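Local structure of plantazolicin methyltransferase BamL (Bacillus amyloliquefaciens subsp. plantarum, 5DLY) at residues Tyr32-Thr37 with Gln70-Gln75; Gln17-His22 with Ser26-Arg31; Thr37-Ser42 with Val245-Lys250. The protein probably transfers methyl groups from S-adenosylmethionine to the amino end of desmethylplantazolicin in the making of the antibiotic plantazolicin. All coordinates share one frame; numbering follows the deposited sequence.

Contact 1 of 3, residues Tyr32-Thr37 with Gln70-Gln75. With 5D7 (prop-2-en-1-yl 2-[(1S)-1-amino-4-carbamimidamidobutyl]-1,3-thiazole-4-carboxylate), chain B.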
loop_
_atom_site.group_PDB
_atom_site.type_symbol
_atom_site.label_atom_id
_atom_site.label_comp_id
_atom_site.label_asym_id
_atom_site.label_seq_id
_atom_site.Cartn_x
_atom_site.Cartn_y
_atom_site.Cartn_z
ATOM N N TYR A 32 9.976 13.716 4.034
ATOM C CA TYR A 32 10.522 12.787 3.053
ATOM C C TYR A 32 9.396 12.187 2.199
ATOM O O TYR A 32 9.476 12.186 0.962
ATOM C CB TYR A 32 11.346 11.659 3.706
ATOM C CG TYR A 32 11.874 10.698 2.664
ATOM C CD1 TYR A 32 11.089 9.632 2.213
ATOM C CD2 TYR A 32 13.131 10.881 2.085
ATOM C CE1 TYR A 32 11.545 8.775 1.232
ATOM C CE2 TYR A 32 13.604 10.019 1.101
ATOM C CZ TYR A 32 12.801 8.965 0.675
ATOM O OH TYR A 32 13.224 8.084 -0.300
ATOM N N ASP A 33 8.360 11.682 2.864
ATOM C CA ASP A 33 7.289 10.946 2.175
ATOM C C ASP A 33 6.551 11.821 1.175
ATOM O O ASP A 33 6.256 11.383 0.060
ATOM C CB ASP A 33 6.300 10.344 3.178
ATOM C CG ASP A 33 6.904 9.221 4.011
ATOM O OD1 ASP A 33 8.066 8.820 3.762
ATOM O OD2 ASP A 33 6.198 8.750 4.927
ATOM N N GLU A 34 6.265 13.060 1.564
ATOM C CA GLU A 34 5.604 13.993 0.657
ATOM C C GLU A 34 6.461 14.334 -0.558
ATOM O O GLU A 34 5.953 14.413 -1.676
ATOM C CB GLU A 34 5.198 15.268 1.402
ATOM C CG GLU A 34 4.039 15.060 2.356
ATOM C CD GLU A 34 2.723 14.862 1.637
ATOM O OE1 GLU A 34 2.194 13.729 1.669
ATOM O OE2 GLU A 34 2.226 15.836 1.032
ATOM N N ARG A 35 7.762 14.518 -0.341
ATOM C CA ARG A 35 8.678 14.898 -1.417
ATOM C C ARG A 35 8.969 13.750 -2.381
ATOM O O ARG A 35 9.047 13.950 -3.595
ATOM C CB ARG A 35 9.993 15.431 -0.831
ATOM C CG ARG A 35 10.954 16.006 -1.861
ATOM C CD ARG A 35 12.296 16.391 -1.249
ATOM N NE ARG A 35 13.125 15.223 -0.922
ATOM C CZ ARG A 35 13.581 14.927 0.295
ATOM N NH1 ARG A 35 13.326 15.715 1.339
ATOM N NH2 ARG A 35 14.324 13.841 0.470
ATOM N N GLU A 36 9.127 12.547 -1.837
ATOM C CA GLU A 36 9.666 11.439 -2.615
ATOM C C GLU A 36 8.646 10.367 -3.002
ATOM O O GLU A 36 8.888 9.612 -3.947
ATOM C CB GLU A 36 10.851 10.794 -1.883
ATOM C CG GLU A 36 12.016 11.734 -1.571
ATOM C CD GLU A 36 12.833 12.170 -2.784
ATOM O OE1 GLU A 36 12.671 11.608 -3.890
ATOM O OE2 GLU A 36 13.658 13.092 -2.635
ATOM N N THR A 37 7.526 10.293 -2.283
ATOM C CA THR A 37 6.543 9.229 -2.536
ATOM C C THR A 37 5.194 9.705 -3.078
ATOM O O THR A 37 4.364 8.887 -3.475
ATOM C CB THR A 37 6.321 8.298 -1.301
ATOM O OG1 THR A 37 5.457 8.915 -0.338
ATOM C CG2 THR A 37 7.638 7.933 -0.629
ATOM N N GLN A 70 -2.802 11.027 6.371
ATOM C CA GLN A 70 -3.591 12.261 6.446
ATOM C C GLN A 70 -4.726 12.282 5.411
ATOM O O GLN A 70 -5.333 13.326 5.160
ATOM C CB GLN A 70 -2.669 13.479 6.278
ATOM C CG GLN A 70 -1.521 13.552 7.288
ATOM C CD GLN A 70 -0.397 12.554 7.001
ATOM O OE1 GLN A 70 -0.185 12.148 5.856
ATOM N NE2 GLN A 70 0.339 12.162 8.044
ATOM N N GLY A 71 -5.015 11.123 4.824
ATOM C CA GLY A 71 -6.139 10.959 3.895
ATOM C C GLY A 71 -5.925 11.296 2.428
ATOM O O GLY A 71 -6.896 11.369 1.679
ATOM N N GLN A 72 -4.667 11.460 2.008
ATOM C CA GLN A 72 -4.338 11.859 0.636
ATOM C C GLN A 72 -4.889 10.886 -0.411
ATOM O O GLN A 72 -5.418 11.302 -1.441
ATOM C CB GLN A 72 -2.820 11.994 0.459
ATOM C CG GLN A 72 -2.168 13.085 1.305
ATOM C CD GLN A 72 -1.616 12.591 2.637
ATOM O OE1 GLN A 72 -2.183 11.708 3.285
ATOM N NE2 GLN A 72 -0.496 13.177 3.057
ATOM N N VAL A 73 -4.769 9.585 -0.153
ATOM C CA VAL A 73 -5.280 8.586 -1.092
ATOM C C VAL A 73 -6.797 8.673 -1.202
ATOM O O VAL A 73 -7.359 8.606 -2.294
ATOM C CB VAL A 73 -4.815 7.155 -0.714
ATOM C CG1 VAL A 73 -5.639 6.090 -1.435
ATOM C CG2 VAL A 73 -3.342 6.988 -1.041
ATOM N N ILE A 74 -7.463 8.833 -0.067
ATOM C CA ILE A 74 -8.908 8.968 -0.062
ATOM C C ILE A 74 -9.336 10.271 -0.745
ATOM O O ILE A 74 -10.322 10.289 -1.486
ATOM C CB ILE A 74 -9.456 8.783 1.367
ATOM C CG1 ILE A 74 -9.452 7.280 1.696
ATOM C CG2 ILE A 74 -10.845 9.397 1.520
ATOM C CD1 ILE A 74 -9.643 6.942 3.153
ATOM N N GLN A 75 -8.571 11.338 -0.549
ATOM C CA GLN A 75 -8.838 12.577 -1.280
ATOM C C GLN A 75 -8.781 12.372 -2.801
ATOM O O GLN A 75 -9.669 12.837 -3.531
ATOM C CB GLN A 75 -7.889 13.690 -0.838
ATOM C CG GLN A 75 -8.141 14.999 -1.570
ATOM C CD GLN A 75 -8.195 16.182 -0.640
ATOM O OE1 GLN A 75 -7.184 16.596 -0.085
ATOM N NE2 GLN A 75 -9.390 16.735 -0.462
HETATM O O9 5D7 B . 8.293 4.525 -0.914
HETATM C C6 5D7 B . 9.278 4.897 -0.295
HETATM O O7 5D7 B . 10.526 5.159 -0.969
HETATM C C8 5D7 B . 10.705 4.873 -2.359
HETATM C C2 5D7 B . 9.230 5.127 1.169
HETATM N N3 5D7 B . 8.061 5.119 1.865
HETATM C C4 5D7 B . 8.178 5.353 3.180
HETATM S S5 5D7 B . 9.851 5.619 3.554
HETATM C C1 5D7 B . 10.378 5.400 1.926
HETATM C CA 5D7 B . 7.150 5.429 4.239
HETATM N N 5D7 B . 5.846 5.418 3.588
HETATM C CB 5D7 B . 7.268 4.272 5.241
HETATM C CG 5D7 B . 7.533 2.887 4.640
HETATM C CD 5D7 B . 6.920 1.827 5.541
HETATM N NE 5D7 B . 7.290 0.507 5.046
HETATM C CZ 5D7 B . 8.379 -0.210 5.327
HETATM N NH2 5D7 B . 8.539 -1.343 4.797
HETATM N NH1 5D7 B . 9.251 0.227 6.145
HETATM C C3 5D7 B . 12.131 5.193 -2.727
HETATM C C5 5D7 B . 12.436 5.666 -3.919
#
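Glu-34 and Gln-72 bring their helices only within side-chain range, their CA atoms lying 10.2 Å apart. The two side chains span this gap from opposite directions, and each is bent at chi2. The amide NE2 of Gln-72 meets OE1 of Glu-34 at 3.1 Å, but its N-H points well off line, at 123°, making a weak bond. A straighter bond, nearly in the amide plane, runs from NE2 of Gln-72 to OE1 of Gln-70 at 3.0 Å and fixes the rotation of the amide. Glu-34 OE1 also has a long, weak ion pair with Arg-41.

Other side chains of the 32-37 turn meet the ligand 5D7. Both carboxylate oxygens of Asp-33 approach its CA at 3.5 Å, close to the amine. Thr-37 OG1 turns back to Asp-33 O at 2.6 Å, while its CG2 meets 5D7 C6 at 3.5 Å.

The turn is also hydrogen-bonded, through Tyr-32 OH and Asp-33 OD1, to Thr-172 and Tyr-181, the latter on helix 176-187. Helix 23-56 thus touches both that helix and helix 72-80, whose Val-73 and Ile-74 pack on strand 62-66.

Contact 2 of 3, residues Gln17-His22 with Ser26-Arg31. With SAH (S-adenosyl-L-homocysteine), chain C; 5D7 (prop-2-en-1-yl 2-[(1S)-1-amino-4-carbamimidamidobutyl]-1,3-thiazole-4-carboxylate), chain B.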
loop_
_atom_site.group_PDB
_atom_site.type_symbol
_atom_site.label_atom_id
_atom_site.label_comp_id
_atom_site.label_asym_id
_atom_site.label_seq_id
_atom_site.Cartn_x
_atom_site.Cartn_y
_atom_site.Cartn_z
ATOM N N GLN A 17 8.359 1.927 12.974
ATOM C CA GLN A 17 7.124 2.601 13.343
ATOM C C GLN A 17 7.342 3.804 14.279
ATOM O O GLN A 17 6.503 4.704 14.320
ATOM C CB GLN A 17 6.101 1.585 13.894
ATOM C CG GLN A 17 4.839 2.173 14.522
ATOM C CD GLN A 17 3.995 3.008 13.580
ATOM O OE1 GLN A 17 4.139 2.959 12.349
ATOM N NE2 GLN A 17 3.102 3.802 14.159
ATOM N N THR A 18 8.480 3.855 14.983
ATOM C CA THR A 18 8.789 5.058 15.778
ATOM C C THR A 18 8.809 6.339 14.937
ATOM O O THR A 18 8.527 7.423 15.445
ATOM C CB THR A 18 10.101 4.951 16.594
ATOM O OG1 THR A 18 11.229 4.861 15.714
ATOM C CG2 THR A 18 10.062 3.761 17.536
ATOM N N TRP A 19 9.097 6.211 13.641
ATOM C CA TRP A 19 9.113 7.362 12.742
ATOM C C TRP A 19 7.722 7.939 12.421
ATOM O O TRP A 19 7.610 8.976 11.776
ATOM C CB TRP A 19 9.904 7.014 11.469
ATOM C CG TRP A 19 11.353 6.828 11.767
ATOM C CD1 TRP A 19 11.980 5.663 12.101
ATOM C CD2 TRP A 19 12.356 7.853 11.807
ATOM N NE1 TRP A 19 13.324 5.899 12.332
ATOM C CE2 TRP A 19 13.575 7.233 12.153
ATOM C CE3 TRP A 19 12.341 9.236 11.562
ATOM C CZ2 TRP A 19 14.778 7.953 12.272
ATOM C CZ3 TRP A 19 13.530 9.949 11.683
ATOM C CH2 TRP A 19 14.734 9.301 12.030
ATOM N N PHE A 20 6.673 7.272 12.911
ATOM C CA PHE A 20 5.301 7.721 12.704
ATOM C C PHE A 20 4.554 7.982 14.006
ATOM O O PHE A 20 3.432 8.486 13.980
ATOM C CB PHE A 20 4.554 6.743 11.786
ATOM C CG PHE A 20 5.198 6.628 10.446
ATOM C CD1 PHE A 20 4.933 7.574 9.460
ATOM C CD2 PHE A 20 6.139 5.633 10.194
ATOM C CE1 PHE A 20 5.564 7.513 8.230
ATOM C CE2 PHE A 20 6.768 5.564 8.960
ATOM C CZ PHE A 20 6.482 6.504 7.981
ATOM N N SER A 21 5.203 7.685 15.129
ATOM C CA SER A 21 4.577 7.812 16.452
ATOM C C SER A 21 5.306 8.780 17.394
ATOM O O SER A 21 4.807 9.082 18.483
ATOM C CB SER A 21 4.441 6.433 17.109
ATOM O OG SER A 21 5.709 5.846 17.353
ATOM N N HIS A 22 6.482 9.248 16.984
ATOM C CA HIS A 22 7.258 10.213 17.768
ATOM C C HIS A 22 7.163 11.600 17.134
ATOM O O HIS A 22 7.282 11.727 15.914
ATOM C CB HIS A 22 8.716 9.765 17.885
ATOM C CG HIS A 22 8.935 8.683 18.896
ATOM N ND1 HIS A 22 8.598 7.366 18.665
ATOM C CD2 HIS A 22 9.456 8.722 20.146
ATOM C CE1 HIS A 22 8.900 6.642 19.728
ATOM N NE2 HIS A 22 9.427 7.441 20.639
ATOM N N SER A 26 8.285 12.155 13.292
ATOM C CA SER A 26 7.169 12.282 12.354
ATOM C C SER A 26 7.313 13.463 11.400
ATOM O O SER A 26 6.829 13.411 10.275
ATOM C CB SER A 26 5.833 12.346 13.093
ATOM O OG SER A 26 5.570 11.108 13.733
ATOM N N LYS A 27 7.986 14.524 11.844
ATOM C CA LYS A 27 8.283 15.645 10.959
ATOM C C LYS A 27 9.227 15.228 9.825
ATOM O O LYS A 27 9.054 15.658 8.682
ATOM C CB LYS A 27 8.870 16.825 11.751
ATOM C CG LYS A 27 7.868 17.464 12.703
ATOM C CD LYS A 27 8.509 18.551 13.551
ATOM C CE LYS A 27 7.493 19.147 14.515
ATOM N NZ LYS A 27 8.062 20.259 15.328
ATOM N N VAL A 28 10.205 14.382 10.154
ATOM C CA VAL A 28 11.191 13.897 9.176
ATOM C C VAL A 28 10.524 12.971 8.152
ATOM O O VAL A 28 10.696 13.145 6.940
ATOM C CB VAL A 28 12.359 13.154 9.863
ATOM C CG1 VAL A 28 13.332 12.596 8.829
ATOM C CG2 VAL A 28 13.082 14.075 10.845
ATOM N N SER A 29 9.753 12.004 8.644
ATOM C CA SER A 29 9.078 11.054 7.762
ATOM C C SER A 29 8.044 11.725 6.849
ATOM O O SER A 29 7.991 11.423 5.654
ATOM C CB SER A 29 8.464 9.902 8.560
ATOM O OG SER A 29 7.481 10.357 9.465
ATOM N N PHE A 30 7.259 12.662 7.387
ATOM C CA PHE A 30 6.280 13.387 6.567
ATOM C C PHE A 30 6.949 14.151 5.427
ATOM O O PHE A 30 6.529 14.048 4.278
ATOM C CB PHE A 30 5.429 14.340 7.419
ATOM C CG PHE A 30 4.318 15.013 6.653
ATOM C CD1 PHE A 30 3.145 14.322 6.344
ATOM C CD2 PHE A 30 4.443 16.337 6.234
ATOM C CE1 PHE A 30 2.124 14.939 5.639
ATOM C CE2 PHE A 30 3.421 16.960 5.528
ATOM C CZ PHE A 30 2.258 16.263 5.235
ATOM N N ARG A 31 7.995 14.911 5.752
ATOM C CA ARG A 31 8.732 15.683 4.756
ATOM C C ARG A 31 9.294 14.795 3.648
ATOM O O ARG A 31 9.115 15.087 2.465
ATOM C CB ARG A 31 9.859 16.472 5.425
ATOM C CG ARG A 31 10.478 17.540 4.539
ATOM C CD ARG A 31 11.726 18.137 5.168
ATOM N NE ARG A 31 11.442 18.941 6.355
ATOM C CZ ARG A 31 11.732 18.583 7.605
ATOM N NH1 ARG A 31 12.333 17.425 7.865
ATOM N NH2 ARG A 31 11.432 19.397 8.606
HETATM N N SAH C . -0.635 4.651 3.013
HETATM C CA SAH C . 0.210 5.867 3.247
HETATM C CB SAH C . 1.351 5.527 4.201
HETATM C CG SAH C . 1.571 6.662 5.204
HETATM S SD SAH C . 3.042 6.431 6.168
HETATM C C SAH C . 0.778 6.354 1.943
HETATM O O SAH C . 0.396 5.897 0.873
HETATM O OXT SAH C . 1.653 7.219 1.909
HETATM C "C5'" SAH C . 2.664 4.986 7.118
HETATM C "C4'" SAH C . 1.357 5.098 7.893
HETATM O "O4'" SAH C . 1.027 3.818 8.450
HETATM C "C3'" SAH C . 1.455 6.058 9.079
HETATM O "O3'" SAH C . 0.448 7.083 8.970
HETATM C "C2'" SAH C . 1.265 5.173 10.305
HETATM O "O2'" SAH C . 0.594 5.794 11.406
HETATM C "C1'" SAH C . 0.436 4.039 9.724
HETATM N N9 SAH C . 0.446 2.782 10.506
HETATM C C8 SAH C . 1.527 2.143 11.003
HETATM N N7 SAH C . 1.160 1.023 11.663
HETATM C C5 SAH C . -0.178 0.933 11.580
HETATM C C6 SAH C . -1.189 -0.013 12.069
HETATM N N6 SAH C . -0.795 -1.096 12.765
HETATM N N1 SAH C . -2.491 0.241 11.773
HETATM C C2 SAH C . -2.853 1.336 11.071
HETATM N N3 SAH C . -1.975 2.252 10.585
HETATM C C4 SAH C . -0.646 2.097 10.823
HETATM O O9 5D7 B . 8.293 4.525 -0.914
HETATM C C6 5D7 B . 9.278 4.897 -0.295
HETATM O O7 5D7 B . 10.526 5.159 -0.969
HETATM C C8 5D7 B . 10.705 4.873 -2.359
HETATM C C2 5D7 B . 9.230 5.127 1.169
HETATM N N3 5D7 B . 8.061 5.119 1.865
HETATM C C4 5D7 B . 8.178 5.353 3.180
HETATM S S5 5D7 B . 9.851 5.619 3.554
HETATM C C1 5D7 B . 10.378 5.400 1.926
HETATM C CA 5D7 B . 7.150 5.429 4.239
HETATM N N 5D7 B . 5.846 5.418 3.588
HETATM C CB 5D7 B . 7.268 4.272 5.241
HETATM C CG 5D7 B . 7.533 2.887 4.640
HETATM C CD 5D7 B . 6.920 1.827 5.541
HETATM N NE 5D7 B . 7.290 0.507 5.046
HETATM C CZ 5D7 B . 8.379 -0.210 5.327
HETATM N NH2 5D7 B . 8.539 -1.343 4.797
HETATM N NH1 5D7 B . 9.251 0.227 6.145
HETATM C C3 5D7 B . 12.131 5.193 -2.727
HETATM C C5 5D7 B . 12.436 5.666 -3.919
#
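The carbonyl oxygen of His-22 is gripped twice by Ser-26, with Ser-26 N and Ser-26 OG each 2.8 Å from His-22 O. The backbone N-H comes almost straight on to the carbonyl, whereas the hydroxyl arrives from above the carbonyl plane, 45° out of it. Ser-26 OG reaches this place because it lies beside its own backbone N, anti to the carbonyl carbon (chi1 -67°).

One turn further on, Ser-29 OG donates to Trp-19 O at 2.7 Å. The same oxygen receives a CA-H contact from Ser-26, so two residues of the 26-31 turn attend to a carbonyl in the weakly bonded, kinked end of helix 10-21. The helix segments meet steeply, at 104°, and the indole of Trp-19 presents its CZ3 edge to Val-28 CB at 3.9 Å. Its NE1 is taken by Asp-184, and Lys-25 makes a cation-pi contact with the ring.

Phe-20 carries the contact into the active site. One face of its ring lies under C5' of S-adenosyl-L-homocysteine; CE1 comes within 3.4 Å of the ligand's SD, while CZ approaches CB of 5D7 at 3.6 Å. Gln-17 brings OE1 to 3.0 Å from the adenine carbon C8.

Chemically, Ser-29 supplies a donor to Trp-19 O at the kinked helix end, while Ser-26 OG adds a second donor to a carbonyl that already holds a backbone bond of the next helix. This is consistent with a fixed seat for Phe-20, an apolar ring touching the spent cofactor beside its sulfur and the substrate analogue near its amine.

Contact 3 of 3, residues Thr37-Ser42 with Val245-Lys250. With 5D7 (prop-2-en-1-yl 2-[(1S)-1-amino-4-carbamimidamidobutyl]-1,3-thiazole-4-carboxylate), chain B.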
loop_
_atom_site.group_PDB
_atom_site.type_symbol
_atom_site.label_atom_id
_atom_site.label_comp_id
_atom_site.label_asym_id
_atom_site.label_seq_id
_atom_site.Cartn_x
_atom_site.Cartn_y
_atom_site.Cartn_z
ATOM N N THR A 37 7.526 10.293 -2.283
ATOM C CA THR A 37 6.543 9.229 -2.536
ATOM C C THR A 37 5.194 9.705 -3.078
ATOM O O THR A 37 4.364 8.887 -3.475
ATOM C CB THR A 37 6.321 8.298 -1.301
ATOM O OG1 THR A 37 5.457 8.915 -0.338
ATOM C CG2 THR A 37 7.638 7.933 -0.629
ATOM N N SER A 38 4.956 11.014 -3.095
ATOM C CA SER A 38 3.633 11.505 -3.488
ATOM C C SER A 38 3.273 11.165 -4.933
ATOM O O SER A 38 2.125 10.840 -5.202
ATOM C CB SER A 38 3.472 13.002 -3.219
ATOM O OG SER A 38 4.441 13.754 -3.917
ATOM N N SER A 39 4.236 11.215 -5.857
ATOM C CA SER A 39 3.907 10.988 -7.266
ATOM C C SER A 39 3.553 9.536 -7.582
ATOM O O SER A 39 2.813 9.274 -8.532
ATOM C CB SER A 39 4.995 11.517 -8.219
ATOM O OG SER A 39 6.198 10.775 -8.129
ATOM N N ILE A 40 4.071 8.599 -6.790
ATOM C CA ILE A 40 3.736 7.183 -6.986
ATOM C C ILE A 40 2.319 6.864 -6.489
ATOM O O ILE A 40 1.721 5.871 -6.895
ATOM C CB ILE A 40 4.798 6.232 -6.378
ATOM C CG1 ILE A 40 4.745 4.835 -7.015
ATOM C CG2 ILE A 40 4.648 6.123 -4.871
ATOM C CD1 ILE A 40 5.372 4.734 -8.390
ATOM N N ARG A 41 1.780 7.711 -5.612
ATOM C CA ARG A 41 0.434 7.504 -5.076
ATOM C C ARG A 41 -0.614 7.319 -6.182
ATOM O O ARG A 41 -1.341 6.319 -6.194
ATOM C CB ARG A 41 0.057 8.676 -4.162
ATOM C CG ARG A 41 -0.761 8.293 -2.949
ATOM C CD ARG A 41 -0.372 9.141 -1.740
ATOM N NE ARG A 41 -0.427 10.575 -2.022
ATOM C CZ ARG A 41 0.243 11.518 -1.358
ATOM N NH1 ARG A 41 1.053 11.211 -0.352
ATOM N NH2 ARG A 41 0.102 12.786 -1.711
ATOM N N SER A 42 -0.688 8.267 -7.120
ATOM C CA SER A 42 -1.673 8.173 -8.193
ATOM C C SER A 42 -1.414 6.979 -9.101
ATOM O O SER A 42 -2.356 6.388 -9.624
ATOM C CB SER A 42 -1.746 9.454 -9.029
ATOM O OG SER A 42 -0.533 9.699 -9.715
ATOM N N VAL A 245 8.277 16.361 -15.801
ATOM C CA VAL A 245 9.602 15.881 -16.171
ATOM C C VAL A 245 10.370 15.328 -14.963
ATOM O O VAL A 245 10.864 14.192 -14.990
ATOM C CB VAL A 245 10.412 17.001 -16.845
ATOM C CG1 VAL A 245 11.844 16.554 -17.118
ATOM C CG2 VAL A 245 9.725 17.434 -18.137
ATOM N N GLY A 246 10.434 16.115 -13.893
ATOM C CA GLY A 246 11.187 15.733 -12.706
ATOM C C GLY A 246 10.635 14.503 -12.005
ATOM O O GLY A 246 11.398 13.696 -11.486
ATOM N N GLU A 247 9.315 14.348 -12.003
ATOM C CA GLU A 247 8.720 13.180 -11.350
ATOM C C GLU A 247 8.905 11.904 -12.169
ATOM O O GLU A 247 9.141 10.832 -11.604
ATOM C CB GLU A 247 7.257 13.422 -10.964
ATOM C CG GLU A 247 7.080 14.447 -9.840
ATOM C CD GLU A 247 7.833 14.091 -8.564
ATOM O OE1 GLU A 247 7.811 12.907 -8.160
ATOM O OE2 GLU A 247 8.464 14.990 -7.962
ATOM N N GLN A 248 8.859 12.027 -13.494
ATOM C CA GLN A 248 9.140 10.869 -14.350
ATOM C C GLN A 248 10.566 10.383 -14.108
ATOM O O GLN A 248 10.804 9.172 -13.992
ATOM C CB GLN A 248 8.921 11.206 -15.829
ATOM C CG GLN A 248 7.466 11.419 -16.225
ATOM C CD GLN A 248 7.285 11.594 -17.723
ATOM O OE1 GLN A 248 8.177 12.078 -18.408
ATOM N NE2 GLN A 248 6.130 11.194 -18.232
ATOM N N LEU A 249 11.518 11.314 -14.003
ATOM C CA LEU A 249 12.911 10.934 -13.766
ATOM C C LEU A 249 13.091 10.327 -12.370
ATOM O O LEU A 249 13.800 9.327 -12.209
ATOM C CB LEU A 249 13.871 12.113 -13.991
ATOM C CG LEU A 249 15.376 11.847 -13.828
ATOM C CD1 LEU A 249 15.873 10.731 -14.740
ATOM C CD2 LEU A 249 16.188 13.114 -14.076
ATOM N N LYS A 250 12.434 10.919 -11.374
ATOM C CA LYS A 250 12.447 10.360 -10.015
ATOM C C LYS A 250 11.965 8.914 -10.013
ATOM O O LYS A 250 12.590 8.047 -9.399
ATOM C CB LYS A 250 11.607 11.207 -9.056
ATOM C CG LYS A 250 12.365 12.368 -8.430
ATOM C CD LYS A 250 11.659 12.881 -7.180
ATOM C CE LYS A 250 12.522 13.877 -6.415
ATOM N NZ LYS A 250 13.750 13.281 -5.816
HETATM O O9 5D7 B . 8.293 4.525 -0.914
HETATM C C6 5D7 B . 9.278 4.897 -0.295
HETATM O O7 5D7 B . 10.526 5.159 -0.969
HETATM C C8 5D7 B . 10.705 4.873 -2.359
HETATM C C2 5D7 B . 9.230 5.127 1.169
HETATM N N3 5D7 B . 8.061 5.119 1.865
HETATM C C4 5D7 B . 8.178 5.353 3.180
HETATM S S5 5D7 B . 9.851 5.619 3.554
HETATM C C1 5D7 B . 10.378 5.400 1.926
HETATM C CA 5D7 B . 7.150 5.429 4.239
HETATM N N 5D7 B . 5.846 5.418 3.588
HETATM C CB 5D7 B . 7.268 4.272 5.241
HETATM C CG 5D7 B . 7.533 2.887 4.640
HETATM C CD 5D7 B . 6.920 1.827 5.541
HETATM N NE 5D7 B . 7.290 0.507 5.046
HETATM C CZ 5D7 B . 8.379 -0.210 5.327
HETATM N NH2 5D7 B . 8.539 -1.343 4.797
HETATM N NH1 5D7 B . 9.251 0.227 6.145
HETATM C C3 5D7 B . 12.131 5.193 -2.727
HETATM C C5 5D7 B . 12.436 5.666 -3.919
HETATM O O HOH W 1 6.839 12.578 -5.371
#
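Helix 245-253, which precedes the strand 258-265, meets the long helix 23-56 at a kink, and a serine-glutamate pair is the direct contact between the segments 37-42 and 245-250. Ser-39 OG donates to Glu-247 OE1 at 2.7 Å, reaching the carboxylate on its anti side and lying 20° out of its plane. Glu-247 can offer that oxygen because its chain folds at chi2 (-57°), bringing the carboxylate back alongside the serine: Ser-39 CB lies only 3.1 Å from Glu-247 OE1. The serine hydroxyl is also hydrogen-bonded to NE2 of Gln-251, one turn beyond Glu-247, so the hydroxyl is held by two residues of the same helix.

A water molecule completes the junction. It accepts from Ser-39 N at 3.0 Å and donates to Glu-247 OE1 at the same length. The kink explains its place, since the amide of Ser-39 has no bond to the preceding turn and the water takes it up instead. Glu-247 OE1 therefore accepts from the hydroxyl and from the water, which in turn takes the N-H of Ser-39.

Elsewhere on the kinked turn, the guanidinium of Arg-41 lies flat over Ser-38 CA, and Ile-40 packs on Leu-131, whose carbonyl bonds 5D7.

The contact joins helix 23-56, just before the first strand 62-66, to helix 245-253, just before the antiparallel strand 258-265, in a mixed sheet of strand order 3-2-1-4-5-7-6, characteristic of the Rossmann-like fold of class I AdoMet-dependent methyltransferases.

Overall arrangement
Helix 23-56 is common to all three contacts, which follow one another along it: contact 2 near its start, contact 1 next and contact 3 at its kink. Centres of contacts 1 and 2 are about 13 Å apart, and they touch where Asp-33 OD2 comes within 3.6 Å of Phe-20 CE1, beside both ligands. Contacts 1 and 3, with centres about 12 Å apart, share Thr-37 and are tied by the salt bridge between Glu-36 OE1 and Lys-250 NZ, 2.8 Å long. Contacts 2 and 3 do not touch. Each contact includes a residue that meets 5D7, but contact 2 adds the closest packing against S-adenosyl-L-homocysteine, through Phe-20 and Gln-17, whereas the side chain of Ser-39 in contact 3 is about 11 Å from it.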